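Local coordinates for protein vinylacetyl-CoA Delta-isomerase (Nitrosopumilus maritimus SCM1, PDB 6VJR) that probably acts as a 4-hydroxybutyryl-CoA dehydratase and vinylacetyl-CoA delta-isomerase, a flavoprotein that binds FAD, an iron-sulfur cluster and iron, at residues 10-15 / 28-33; 36-41 / 251-256; 119-124 / 274-279. One frame throughout, in Å; residues are numbered along the deposited sequence. Where two conformers were deposited one is given.

Contact 1: residues 10-15 / 28-33; sequences ESLRGR and EPVDHP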
loop_
_atom_site.group_PDB
_atom_site.type_symbol
_atom_site.label_atom_id
_atom_site.label_comp_id
_atom_site.label_asym_id
_atom_site.label_seq_id
_atom_site.Cartn_x
_atom_site.Cartn_y
_atom_site.Cartn_z
ATOM N N GLU A 10 -43.223 -17.943 0.274
ATOM C CA GLU A 10 -44.454 -18.374 -0.347
ATOM C C GLU A 10 -44.909 -17.414 -1.449
ATOM O O GLU A 10 -45.408 -17.884 -2.457
ATOM C CB GLU A 10 -45.506 -18.484 0.753
ATOM C CG GLU A 10 -46.834 -19.040 0.258
ATOM C CD GLU A 10 -46.782 -20.404 -0.410
ATOM O OE1 GLU A 10 -45.979 -21.289 0.001
ATOM O OE2 GLU A 10 -47.579 -20.565 -1.372
ATOM N N SER A 11 -44.696 -16.098 -1.285
ATOM C CA SER A 11 -45.084 -15.093 -2.273
ATOM C C SER A 11 -44.306 -15.244 -3.598
ATOM O O SER A 11 -44.750 -14.721 -4.630
ATOM C CB SER A 11 -44.850 -13.674 -1.734
ATOM O OG SER A 11 -43.466 -13.293 -1.879
ATOM N N LEU A 12 -43.185 -15.992 -3.588
ATOM C CA LEU A 12 -42.349 -16.188 -4.785
ATOM C C LEU A 12 -42.755 -17.419 -5.590
ATOM O O LEU A 12 -42.175 -17.676 -6.653
ATOM C CB LEU A 12 -40.876 -16.344 -4.404
ATOM C CG LEU A 12 -40.208 -15.132 -3.759
ATOM C CD1 LEU A 12 -38.752 -15.437 -3.462
ATOM C CD2 LEU A 12 -40.368 -13.913 -4.651
ATOM N N ARG A 13 -43.653 -18.234 -5.025
ATOM C CA ARG A 13 -44.062 -19.497 -5.634
ATOM C C ARG A 13 -45.162 -19.274 -6.667
ATOM O O ARG A 13 -46.072 -18.469 -6.491
ATOM C CB ARG A 13 -44.569 -20.517 -4.620
ATOM C CG ARG A 13 -43.478 -21.032 -3.701
ATOM C CD ARG A 13 -44.014 -22.133 -2.813
ATOM N NE ARG A 13 -43.003 -22.665 -1.901
ATOM C CZ ARG A 13 -42.069 -23.535 -2.255
ATOM N NH1 ARG A 13 -42.031 -24.027 -3.482
ATOM N NH2 ARG A 13 -41.205 -23.952 -1.348
ATOM N N GLY A 14 -45.072 -20.032 -7.758
ATOM C CA GLY A 14 -46.162 -20.088 -8.702
ATOM C C GLY A 14 -46.235 -18.882 -9.628
ATOM O O GLY A 14 -47.316 -18.707 -10.213
ATOM N N ARG A 15 -45.127 -18.110 -9.800
ATOM C CA ARG A 15 -45.194 -16.862 -10.561
ATOM C C ARG A 15 -44.909 -17.012 -12.053
ATOM O O ARG A 15 -45.233 -16.126 -12.862
ATOM C CB ARG A 15 -44.284 -15.780 -9.998
ATOM C CG ARG A 15 -44.524 -15.567 -8.508
ATOM C CD ARG A 15 -43.965 -14.226 -8.045
ATOM N NE ARG A 15 -42.508 -14.194 -8.193
ATOM C CZ ARG A 15 -41.745 -13.112 -8.057
ATOM N NH1 ARG A 15 -42.282 -11.970 -7.667
ATOM N NH2 ARG A 15 -40.455 -13.181 -8.274
ATOM N N GLU A 28 -39.599 -23.274 -11.117
ATOM C CA GLU A 28 -39.869 -22.765 -9.790
ATOM C C GLU A 28 -38.545 -22.378 -9.144
ATOM O O GLU A 28 -37.886 -23.209 -8.489
ATOM C CB GLU A 28 -40.602 -23.811 -8.962
ATOM C CG GLU A 28 -40.952 -23.298 -7.571
ATOM C CD GLU A 28 -41.660 -21.950 -7.616
ATOM O OE1 GLU A 28 -42.883 -21.988 -7.967
ATOM O OE2 GLU A 28 -40.980 -20.891 -7.368
ATOM N N PRO A 29 -38.146 -21.088 -9.225
ATOM C CA PRO A 29 -36.865 -20.671 -8.652
ATOM C C PRO A 29 -36.721 -21.024 -7.169
ATOM O O PRO A 29 -35.618 -21.345 -6.716
ATOM C CB PRO A 29 -36.845 -19.176 -8.967
ATOM C CG PRO A 29 -37.657 -19.067 -10.244
ATOM C CD PRO A 29 -38.825 -19.972 -9.929
ATOM N N VAL A 30 -37.829 -20.993 -6.413
ATOM C CA VAL A 30 -37.780 -21.213 -4.969
ATOM C C VAL A 30 -37.237 -22.605 -4.672
ATOM O O VAL A 30 -36.694 -22.843 -3.598
ATOM C CB VAL A 30 -39.166 -21.042 -4.314
ATOM C CG1 VAL A 30 -39.151 -21.367 -2.827
ATOM C CG2 VAL A 30 -39.705 -19.648 -4.492
ATOM N N ASP A 31 -37.466 -23.543 -5.598
ATOM C CA ASP A 31 -37.050 -24.917 -5.405
ATOM C C ASP A 31 -35.737 -25.248 -6.110
ATOM O O ASP A 31 -35.319 -26.406 -6.101
ATOM C CB ASP A 31 -38.161 -25.814 -5.900
ATOM C CG ASP A 31 -39.424 -25.802 -5.056
ATOM O OD1 ASP A 31 -39.347 -25.426 -3.875
ATOM O OD2 ASP A 31 -40.473 -26.154 -5.615
ATOM N N HIS A 32 -35.096 -24.276 -6.743
ATOM C CA HIS A 32 -33.857 -24.556 -7.454
ATOM C C HIS A 32 -32.707 -24.367 -6.475
ATOM O O HIS A 32 -32.534 -23.279 -5.924
ATOM C CB HIS A 32 -33.685 -23.649 -8.662
ATOM C CG HIS A 32 -32.580 -24.049 -9.577
ATOM N ND1 HIS A 32 -31.264 -24.132 -9.209
ATOM C CD2 HIS A 32 -32.662 -24.438 -10.862
ATOM C CE1 HIS A 32 -30.566 -24.523 -10.274
ATOM N NE2 HIS A 32 -31.408 -24.709 -11.295
ATOM N N PRO A 33 -31.858 -25.389 -6.231
ATOM C CA PRO A 33 -30.808 -25.261 -5.222
ATOM C C PRO A 33 -29.761 -24.176 -5.469
ATOM O O PRO A 33 -29.101 -23.730 -4.540
ATOM C CB PRO A 33 -30.105 -26.610 -5.216
ATOM C CG PRO A 33 -30.756 -27.449 -6.259
ATOM C CD PRO A 33 -31.900 -26.709 -6.873
#

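Contact 2: residues 36-41 / 251-256; sequences RPSINA and GGQEAL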
loop_
_atom_site.group_PDB
_atom_site.type_symbol
_atom_site.label_atom_id
_atom_site.label_comp_id
_atom_site.label_asym_id
_atom_site.label_seq_id
_atom_site.Cartn_x
_atom_site.Cartn_y
_atom_site.Cartn_z
ATOM N N ARG A 36 -32.089 -20.911 -4.311
ATOM C CA ARG A 36 -32.708 -20.847 -3.005
ATOM C C ARG A 36 -31.828 -20.091 -1.998
ATOM O O ARG A 36 -32.340 -19.343 -1.180
ATOM C CB ARG A 36 -33.119 -22.218 -2.473
ATOM C CG ARG A 36 -33.729 -22.200 -1.074
ATOM C CD ARG A 36 -34.908 -21.268 -0.997
ATOM N NE ARG A 36 -35.605 -21.483 0.272
ATOM C CZ ARG A 36 -36.598 -22.330 0.480
ATOM N NH1 ARG A 36 -37.061 -23.059 -0.508
ATOM N NH2 ARG A 36 -37.084 -22.487 1.689
ATOM N N PRO A 37 -30.489 -20.211 -1.970
ATOM C CA PRO A 37 -29.717 -19.468 -0.961
ATOM C C PRO A 37 -29.932 -17.957 -1.046
ATOM O O PRO A 37 -29.943 -17.272 -0.034
ATOM C CB PRO A 37 -28.260 -19.870 -1.266
ATOM C CG PRO A 37 -28.430 -21.263 -1.870
ATOM C CD PRO A 37 -29.645 -21.133 -2.752
ATOM N N SER A 38 -30.071 -17.408 -2.273
ATOM C CA SER A 38 -30.341 -15.981 -2.396
ATOM C C SER A 38 -31.718 -15.597 -1.837
ATOM O O SER A 38 -31.892 -14.521 -1.255
ATOM C CB SER A 38 -30.183 -15.523 -3.823
ATOM O OG SER A 38 -31.140 -16.032 -4.739
ATOM N N ILE A 39 -32.688 -16.464 -2.037
ATOM C CA ILE A 39 -34.022 -16.287 -1.457
ATOM C C ILE A 39 -33.946 -16.245 0.062
ATOM O O ILE A 39 -34.621 -15.455 0.717
ATOM C CB ILE A 39 -34.972 -17.338 -2.042
ATOM C CG1 ILE A 39 -35.238 -16.971 -3.521
ATOM C CG2 ILE A 39 -36.246 -17.470 -1.244
ATOM C CD1 ILE A 39 -35.864 -18.070 -4.324
ATOM N N ASN A 40 -33.216 -17.184 0.627
ATOM C CA ASN A 40 -33.037 -17.263 2.068
ATOM C C ASN A 40 -32.472 -15.962 2.622
ATOM O O ASN A 40 -32.841 -15.549 3.722
ATOM C CB ASN A 40 -32.125 -18.423 2.426
ATOM C CG ASN A 40 -32.742 -19.784 2.220
ATOM O OD1 ASN A 40 -33.964 -19.942 2.158
ATOM N ND2 ASN A 40 -31.911 -20.801 2.158
ATOM N N ALA A 41 -31.515 -15.377 1.909
ATOM C CA ALA A 41 -30.926 -14.111 2.327
ATOM C C ALA A 41 -31.999 -13.036 2.375
ATOM O O ALA A 41 -32.067 -12.284 3.341
ATOM C CB ALA A 41 -29.769 -13.744 1.429
ATOM N N GLY A 251 -26.663 -16.877 -0.207
ATOM C CA GLY A 251 -25.899 -16.421 -1.363
ATOM C C GLY A 251 -26.579 -15.226 -2.017
ATOM O O GLY A 251 -27.660 -14.760 -1.590
ATOM N N GLY A 252 -25.973 -14.785 -3.112
ATOM C CA GLY A 252 -26.507 -13.674 -3.885
ATOM C C GLY A 252 -27.035 -14.148 -5.233
ATOM O O GLY A 252 -27.038 -15.338 -5.545
ATOM N N GLN A 253 -27.585 -13.202 -5.991
ATOM C CA GLN A 253 -28.228 -13.501 -7.259
ATOM C C GLN A 253 -28.058 -12.291 -8.161
ATOM O O GLN A 253 -28.380 -11.176 -7.738
ATOM C CB GLN A 253 -29.744 -13.684 -7.045
ATOM C CG GLN A 253 -30.589 -13.617 -8.325
ATOM C CD GLN A 253 -32.064 -13.769 -8.021
ATOM O OE1 GLN A 253 -32.831 -12.799 -7.964
ATOM N NE2 GLN A 253 -32.445 -15.012 -7.796
ATOM N N GLU A 254 -27.634 -12.563 -9.397
ATOM C CA GLU A 254 -27.630 -11.572 -10.455
ATOM C C GLU A 254 -28.261 -12.183 -11.702
ATOM O O GLU A 254 -28.126 -13.398 -11.956
ATOM C CB GLU A 254 -26.203 -11.107 -10.754
ATOM C CG GLU A 254 -25.458 -10.590 -9.524
ATOM C CD GLU A 254 -24.771 -11.672 -8.686
ATOM O OE1 GLU A 254 -24.079 -12.561 -9.252
ATOM O OE2 GLU A 254 -24.895 -11.602 -7.431
ATOM N N ALA A 255 -28.938 -11.323 -12.495
ATOM C CA ALA A 255 -29.425 -11.762 -13.795
ATOM C C ALA A 255 -29.433 -10.578 -14.766
ATOM O O ALA A 255 -29.487 -9.425 -14.354
ATOM C CB ALA A 255 -30.803 -12.392 -13.671
ATOM N N LEU A 256 -29.451 -10.909 -16.058
ATOM C CA LEU A 256 -29.696 -9.966 -17.136
ATOM C C LEU A 256 -31.196 -9.944 -17.410
ATOM O O LEU A 256 -31.805 -10.978 -17.678
ATOM C CB LEU A 256 -28.901 -10.453 -18.342
ATOM C CG LEU A 256 -29.034 -9.640 -19.626
ATOM C CD1 LEU A 256 -28.543 -8.223 -19.517
ATOM C CD2 LEU A 256 -28.375 -10.373 -20.770
HETATM O O HOH W 1 -28.461 -18.220 -4.643
#

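Contact 3: residues 119-124 / 274-279; sequences EKHGTD and EYEFAS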
loop_
_atom_site.group_PDB
_atom_site.type_symbol
_atom_site.label_atom_id
_atom_site.label_comp_id
_atom_site.label_asym_id
_atom_site.label_seq_id
_atom_site.Cartn_x
_atom_site.Cartn_y
_atom_site.Cartn_z
ATOM N N GLU A 119 -41.295 20.265 -10.023
ATOM C CA GLU A 119 -41.067 21.677 -9.728
ATOM C C GLU A 119 -40.771 22.439 -11.020
ATOM O O GLU A 119 -41.285 23.525 -11.217
ATOM C CB GLU A 119 -39.991 21.775 -8.644
ATOM C CG GLU A 119 -39.709 23.162 -8.087
ATOM C CD GLU A 119 -38.633 23.058 -7.008
ATOM O OE1 GLU A 119 -37.599 22.352 -7.204
ATOM O OE2 GLU A 119 -38.852 23.652 -5.943
ATOM N N LYS A 120 -39.967 21.856 -11.919
ATOM C CA LYS A 120 -39.619 22.525 -13.161
ATOM C C LYS A 120 -40.709 22.360 -14.229
ATOM O O LYS A 120 -41.021 23.315 -14.941
ATOM C CB LYS A 120 -38.282 21.986 -13.673
ATOM C CG LYS A 120 -37.867 22.619 -14.981
ATOM C CD LYS A 120 -36.534 22.141 -15.511
ATOM C CE LYS A 120 -36.261 22.762 -16.856
ATOM N NZ LYS A 120 -35.013 22.198 -17.394
ATOM N N HIS A 121 -41.270 21.147 -14.357
ATOM C CA HIS A 121 -42.043 20.775 -15.532
ATOM C C HIS A 121 -43.560 20.831 -15.286
ATOM O O HIS A 121 -44.354 20.802 -16.220
ATOM C CB HIS A 121 -41.592 19.414 -16.048
ATOM C CG HIS A 121 -40.272 19.432 -16.722
ATOM N ND1 HIS A 121 -40.140 19.777 -18.050
ATOM C CD2 HIS A 121 -39.043 19.194 -16.267
ATOM C CE1 HIS A 121 -38.847 19.729 -18.377
ATOM N NE2 HIS A 121 -38.168 19.379 -17.313
ATOM N N GLY A 122 -43.986 20.886 -14.028
ATOM C CA GLY A 122 -45.410 20.909 -13.766
ATOM C C GLY A 122 -46.053 19.529 -13.951
ATOM O O GLY A 122 -47.264 19.444 -14.082
ATOM N N THR A 123 -45.235 18.469 -13.877
ATOM C CA THR A 123 -45.656 17.077 -13.995
ATOM C C THR A 123 -46.081 16.549 -12.623
ATOM O O THR A 123 -46.080 17.285 -11.644
ATOM C CB THR A 123 -44.497 16.297 -14.622
ATOM O OG1 THR A 123 -43.303 16.740 -13.984
ATOM C CG2 THR A 123 -44.317 16.641 -16.095
ATOM N N ASP A 124 -46.511 15.286 -12.551
ATOM C CA ASP A 124 -46.956 14.713 -11.286
ATOM C C ASP A 124 -46.274 13.376 -11.023
ATOM O O ASP A 124 -46.858 12.479 -10.420
ATOM C CB ASP A 124 -48.453 14.507 -11.213
ATOM C CG ASP A 124 -49.011 13.657 -12.337
ATOM O OD1 ASP A 124 -48.204 13.204 -13.147
ATOM O OD2 ASP A 124 -50.246 13.528 -12.438
ATOM N N GLU A 274 -37.567 13.944 -19.550
ATOM C CA GLU A 274 -36.869 15.052 -18.912
ATOM C C GLU A 274 -35.405 14.657 -18.684
ATOM O O GLU A 274 -34.950 14.400 -17.567
ATOM C CB GLU A 274 -37.583 15.416 -17.619
ATOM C CG GLU A 274 -39.049 15.799 -17.809
ATOM C CD GLU A 274 -40.052 14.663 -17.790
ATOM O OE1 GLU A 274 -39.670 13.491 -17.521
ATOM O OE2 GLU A 274 -41.258 14.979 -18.050
ATOM N N TYR A 275 -34.686 14.595 -19.797
ATOM C CA TYR A 275 -33.347 14.051 -19.863
ATOM C C TYR A 275 -32.369 14.764 -18.941
ATOM O O TYR A 275 -31.397 14.150 -18.514
ATOM C CB TYR A 275 -32.854 14.134 -21.311
ATOM C CG TYR A 275 -32.784 15.531 -21.876
ATOM C CD1 TYR A 275 -31.625 16.285 -21.752
ATOM C CD2 TYR A 275 -33.865 16.085 -22.533
ATOM C CE1 TYR A 275 -31.551 17.567 -22.248
ATOM C CE2 TYR A 275 -33.800 17.363 -23.048
ATOM C CZ TYR A 275 -32.647 18.102 -22.892
ATOM O OH TYR A 275 -32.666 19.351 -23.420
ATOM N N GLU A 276 -32.602 16.056 -18.700
ATOM C CA GLU A 276 -31.708 16.846 -17.875
ATOM C C GLU A 276 -31.700 16.390 -16.420
ATOM O O GLU A 276 -30.812 16.819 -15.681
ATOM C CB GLU A 276 -32.010 18.339 -17.995
ATOM C CG GLU A 276 -33.283 18.795 -17.301
ATOM C CD GLU A 276 -34.625 18.655 -18.015
ATOM O OE1 GLU A 276 -35.499 19.475 -17.625
ATOM O OE2 GLU A 276 -34.820 17.769 -18.910
ATOM N N PHE A 277 -32.663 15.540 -16.000
ATOM C CA PHE A 277 -32.700 15.063 -14.625
ATOM C C PHE A 277 -32.091 13.680 -14.478
ATOM O O PHE A 277 -32.001 13.185 -13.356
ATOM C CB PHE A 277 -34.121 15.073 -14.044
ATOM C CG PHE A 277 -34.598 16.476 -13.734
ATOM C CD1 PHE A 277 -34.356 17.025 -12.485
ATOM C CD2 PHE A 277 -35.288 17.236 -14.681
ATOM C CE1 PHE A 277 -34.817 18.299 -12.184
ATOM C CE2 PHE A 277 -35.733 18.514 -14.378
ATOM C CZ PHE A 277 -35.485 19.043 -13.144
ATOM N N ALA A 278 -31.657 13.069 -15.574
ATOM C CA ALA A 278 -31.020 11.765 -15.457
ATOM C C ALA A 278 -29.774 11.819 -14.571
ATOM O O ALA A 278 -29.581 10.943 -13.721
ATOM C CB ALA A 278 -30.689 11.165 -16.802
ATOM N N SER A 279 -28.937 12.847 -14.749
ATOM C CA SER A 279 -27.707 12.957 -13.978
ATOM C C SER A 279 -28.035 13.146 -12.495
ATOM O O SER A 279 -27.381 12.563 -11.644
ATOM C CB SER A 279 -26.819 14.054 -14.514
ATOM O OG SER A 279 -27.497 15.297 -14.440
#

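Contact 1: residues 10-15 / 28-33
A salt bridge, a carboxylate gripping a backbone N-H and a small apolar patch join the turn after helix 5-11 to the short 3-10 segment 29-31, in the N-terminal part of the sequence, about 23 Å from the chain's centre to the contact's centre. R13 is the long arm of the contact. Its chain runs extended from CG to NE, crosses V30 at about a right angle and brings the guanidinium to D31, where R13 NH1 lies 3.1 Å from D31 OD1. The carboxylate oxygen is at the guanidinium edge, close to its plane, but the two groups are twisted 48° apart, and the further bonds, R13 NH1 to D31 OD2 and R13 NH2 to D31 OD1, are weak. V30 CG1 lies under one face of the same guanidinium, toward its rim. On the other side of the arginine, NE makes a long ion pair with E10 OE1, so E10, R13 and D31 form a charge network.

In the fold this is a local closure: the chain leaves the helix, passes through strands 19-21 and 24-25 and returns to meet the helix end. E28 fastens the return. Bent at chi2 (51°), it turns its carboxylate back so that E28 OE1, through its syn lone pair, takes the N-H of G14 at 2.9 Å, nearly straight at 164°. E28 OE2 accepts from V30 N at 3.3 Å with its anti lone pair, and one side chain thus ties the turn to the start of the 3-10 segment. Deeper in, the buried pair L12 and V30 meet through CB and CG2, 3.5 Å apart.

Contact 2: residues 36-41 / 251-256
The carbonyl O of P37 is shared by two backbone N-H groups: A41 N, in the regular helical bond at 3.1 Å, and G251 N, in a weak bond at 3.3 Å bent to 146°. The first turn of helix 36-51 is thereby docked against the glycine-rich lead-in to strand 254-259, which belongs to the mixed sheet of the N-terminal region. The backbone of G251 comes right up to the helix: S38 CA makes a CA-H...O contact of 3.1 Å with G251 O, the methyl of A41 touches the same oxygen, and P37 CB rests against G251 N. A water accepts from S38 N at 3.0 Å, and may make a weak bond to G252 O as one of several acceptors within its reach.

S38 OG and CB touch Q253 CB. The angle at Q253 NE2 is too poor for a hydrogen bond to S38 OG, whose hydroxyl bonds to I35 O and N192. G252 lies close to C97, a ligand of the [4Fe-4S] cluster, and E254, a little further along, touches FAD and packs on T390 of a second subunit. The Q253 CB lies 3.6 Å from S38 OG; CG, anti to the backbone N (chi1 164°), carries the extended chain on to the amide that bonds Y228 OH.

Contact 3: residues 119-124 / 274-279
K120 and H121, on the last turn of helix 101-121, meet the loop that leads into helix 278-292, so this is a helix end packed against the turn between strand 269-272 and the next helix. The polar part centres on E276 OE1, which is gripped from opposite faces of its carboxylate plane. H121 NE2 donates to E276 OE1 at 2.7 Å, with the oxygen in the ring plane and an angle of 160° at the hydrogen. The ring and carboxylate planes are 62° apart, and the nitrogen comes on the syn side, somewhat out of the carboxylate plane. K120 NZ comes to E276 OE1 from above that plane at 2.8 Å as a salt bridge, its chain fully extended to get there. Two donors on one oxygen would be expected to stabilise its negative charge.

The apolar contacts involve E274 and F277. E274 CG sits over the centre of the H121 ring in a CH-pi contact, 3.7 Å from the centroid and only 12° off the normal; with CG beside the backbone N and the chain bent at chi2, the aliphatic part slides past the imidazole while the carboxylate goes on to Y125 OH and H272 N. The T123 methyl approaches E274 OE2. At the F277 ring edge, near its plane, K120 CD lies 3.9 Å from F277 CE2. F277, which is buried, also packs on I117 of helix 101-121, and its CE2 atom lies 3.9 Å from H121 CD2.

Overall arrangement
From the N terminus, the first loop to close is contact 1, which brings the chain back to the end of helix 5-11 after the small strands 19-21 and 24-25. The chain then enters helix 36-51 and opens contact 2, which waits some 210 residues for the start of strand 254-259. Contacts 1 and 2 are in series yet adjoin: V30 O is 3.1 Å from R36 NH1, a probable hydrogen bond, and I39 packs on both V30 and L12. Contact 3 opens within the span of contact 2 and closes after it, so these two cross; contact 3, whose centre is about 35 Å from that of contact 2, ties helix 101-121 to the entry of helix 278-292.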